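Local coordinates for protein folylpolyglutamate synthase/dihydrofolate synthase (Thermotoga maritima, PDB 1O5Z) that probably catalyses the ATP-dependent addition of L-glutamate to dihydropteroate and to tetrahydrofolate polyglutamates, making and lengthening the glutamate tail of folates, at residues Gly210-Glu215 with Tyr232-Asp237. Residues are numbered along the deposited sequence; the frame is centred on the assembly and turned at random.
Sequences GERKRE and YVIDKD
Arg212 reaches Asp235 because its CG stands anti to the carbonyl carbon (chi1 -65°) and the chain then runs extended from CG to NE; Asp235 makes the same first turn (chi1 -64°), and the two side chains meet at about a right angle. Arg212 grips the carboxylate side-on, its NE 2.7 Å and its NH2 2.9 Å from one oxygen, Asp235 OD2, while a weak third bond goes from NH2 to OD1. OD2 sits close to the guanidinium plane, yet both nitrogens approach it from one face of the carboxylate, whose plane is turned 54° from that of the guanidinium. Arg212 NH2 also forms a salt bridge with Glu274 of helix 271-286, so this cation is shared between two acids. Over one face of the guanidinium, Ile234 CG2 lies 4.0 Å from the plane, above its centre, and packs 3.6 Å from Gly210 O; Ile234 CD1 makes a van der Waals contact with Arg212 NH2. An alanine in place of Ile234 would probably uncover that face of the guanidinium and open a gap beside Gly210. A water bridges the backbones, donating to Glu211 O (2.7 Å) and Ile234 O (3.0 Å). Within 210-215, Glu211 OE2 accepts from both Lys213 N and Lys213 NZ, fastening the turn at the N-cap of helix 214-227. The contact thus ties together the two loops that follow neighbouring parallel strands, 207-209 and 231-233, at the edge of the central sheet, within a beta-alpha-beta unit of the P-loop NTPase-like Mur ligase middle domain.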
loop_
_atom_site.group_PDB
_atom_site.type_symbol
_atom_site.label_atom_id
_atom_site.label_comp_id
_atom_site.label_asym_id
_atom_site.label_seq_id
_atom_site.Cartn_x
_atom_site.Cartn_y
_atom_site.Cartn_z
ATOM N N GLY A 210 4.750 5.875 -14.200
ATOM C CA GLY A 210 3.513 6.640 -14.347
ATOM C C GLY A 210 3.736 8.114 -14.126
ATOM O O GLY A 210 2.783 8.871 -13.979
ATOM N N GLU A 211 5.002 8.536 -14.140
ATOM C CA GLU A 211 5.364 9.905 -13.798
ATOM C C GLU A 211 5.346 10.743 -15.063
ATOM O O GLU A 211 5.670 10.248 -16.159
ATOM C CB GLU A 211 6.727 9.964 -13.089
ATOM C CG GLU A 211 7.152 11.361 -12.574
ATOM C CD GLU A 211 6.076 12.075 -11.761
ATOM O OE1 GLU A 211 5.485 11.471 -10.833
ATOM O OE2 GLU A 211 5.806 13.257 -12.068
ATOM N N ARG A 212 4.910 11.992 -14.887
ATOM C CA ARG A 212 4.843 12.975 -15.934
ATOM C C ARG A 212 5.659 14.252 -15.658
ATOM O O ARG A 212 5.920 14.996 -16.588
ATOM C CB ARG A 212 3.390 13.362 -16.169
ATOM C CG ARG A 212 2.477 12.258 -16.691
ATOM C CD ARG A 212 1.180 12.864 -17.175
ATOM N NE ARG A 212 0.243 11.936 -17.804
ATOM C CZ ARG A 212 -0.517 11.095 -17.127
ATOM N NH1 ARG A 212 -0.452 11.022 -15.790
ATOM N NH2 ARG A 212 -1.338 10.293 -17.785
ATOM N N LYS A 213 6.073 14.524 -14.418
ATOM C CA LYS A 213 6.947 15.710 -14.192
ATOM C C LYS A 213 8.314 15.588 -14.859
ATOM O O LYS A 213 9.078 14.667 -14.613
ATOM C CB LYS A 213 7.160 16.000 -12.705
ATOM C CG LYS A 213 5.940 16.598 -12.048
ATOM C CD LYS A 213 6.186 16.839 -10.594
ATOM C CE LYS A 213 6.282 15.547 -9.790
ATOM N NZ LYS A 213 5.009 14.832 -9.771
ATOM N N ARG A 214 8.598 16.567 -15.685
ATOM C CA ARG A 214 9.825 16.652 -16.441
ATOM C C ARG A 214 11.069 16.430 -15.580
ATOM O O ARG A 214 11.986 15.714 -15.970
ATOM C CB ARG A 214 9.891 18.054 -17.050
ATOM C CG ARG A 214 10.373 18.179 -18.493
ATOM C CD ARG A 214 11.433 17.184 -18.925
ATOM N NE ARG A 214 10.851 15.876 -19.216
ATOM C CZ ARG A 214 11.502 14.867 -19.773
ATOM N NH1 ARG A 214 12.773 15.009 -20.148
ATOM N NH2 ARG A 214 10.859 13.719 -19.975
ATOM N N GLU A 215 11.083 17.080 -14.421
ATOM C CA GLU A 215 12.222 17.071 -13.492
ATOM C C GLU A 215 12.526 15.669 -13.056
ATOM O O GLU A 215 13.685 15.260 -12.949
ATOM C CB GLU A 215 11.881 17.819 -12.212
ATOM C CG GLU A 215 11.167 19.128 -12.404
ATOM C CD GLU A 215 9.634 19.050 -12.394
ATOM O OE1 GLU A 215 9.120 18.793 -11.269
ATOM O OE2 GLU A 215 8.962 19.284 -13.470
ATOM N N TYR A 232 9.800 2.894 -19.960
ATOM C CA TYR A 232 8.479 3.123 -20.514
ATOM C C TYR A 232 7.744 4.092 -19.642
ATOM O O TYR A 232 7.727 3.955 -18.414
ATOM C CB TYR A 232 7.672 1.848 -20.548
ATOM C CG TYR A 232 8.302 0.694 -21.248
ATOM C CD1 TYR A 232 9.199 -0.130 -20.564
ATOM C CD2 TYR A 232 7.971 0.390 -22.591
ATOM C CE1 TYR A 232 9.768 -1.235 -21.188
ATOM C CE2 TYR A 232 8.516 -0.715 -23.234
ATOM C CZ TYR A 232 9.416 -1.544 -22.513
ATOM O OH TYR A 232 9.988 -2.658 -23.096
ATOM N N VAL A 233 7.094 5.033 -20.281
ATOM C CA VAL A 233 6.569 6.191 -19.611
ATOM C C VAL A 233 5.124 6.371 -20.001
ATOM O O VAL A 233 4.792 6.363 -21.177
ATOM C CB VAL A 233 7.350 7.422 -20.063
ATOM C CG1 VAL A 233 6.748 8.704 -19.456
ATOM C CG2 VAL A 233 8.825 7.276 -19.727
ATOM N N ILE A 234 4.263 6.583 -19.032
ATOM C CA ILE A 234 2.843 6.771 -19.332
ATOM C C ILE A 234 2.610 7.869 -20.368
ATOM O O ILE A 234 3.324 8.866 -20.382
ATOM C CB ILE A 234 2.067 7.098 -18.044
ATOM C CG1 ILE A 234 0.562 6.998 -18.287
ATOM C CG2 ILE A 234 2.460 8.480 -17.501
ATOM C CD1 ILE A 234 -0.208 6.893 -17.032
ATOM N N ASP A 235 1.603 7.693 -21.218
ATOM C CA ASP A 235 1.322 8.607 -22.348
ATOM C C ASP A 235 2.367 8.632 -23.448
ATOM O O ASP A 235 2.043 9.027 -24.554
ATOM C CB ASP A 235 1.069 10.050 -21.902
ATOM C CG ASP A 235 -0.180 10.186 -21.038
ATOM O OD1 ASP A 235 -1.030 9.257 -21.034
ATOM O OD2 ASP A 235 -0.390 11.207 -20.333
ATOM N N LYS A 236 3.607 8.259 -23.138
ATOM C CA LYS A 236 4.605 7.956 -24.155
ATOM C C LYS A 236 4.472 6.496 -24.607
ATOM O O LYS A 236 3.980 6.235 -25.671
ATOM C CB LYS A 236 6.037 8.242 -23.658
ATOM C CG LYS A 236 7.048 8.082 -24.793
ATOM C CD LYS A 236 8.484 8.455 -24.441
ATOM C CE LYS A 236 9.300 8.503 -25.769
ATOM N NZ LYS A 236 10.766 8.523 -25.495
ATOM N N ASP A 237 4.893 5.549 -23.785
ATOM C CA ASP A 237 4.972 4.163 -24.207
ATOM C C ASP A 237 3.721 3.348 -23.912
ATOM O O ASP A 237 3.579 2.197 -24.374
ATOM C CB ASP A 237 6.171 3.523 -23.541
ATOM C CG ASP A 237 7.433 4.255 -23.863
ATOM O OD1 ASP A 237 7.949 4.016 -24.980
ATOM O OD2 ASP A 237 7.951 5.105 -23.086
HETATM O O HOH W 1 4.762 10.866 -18.611
#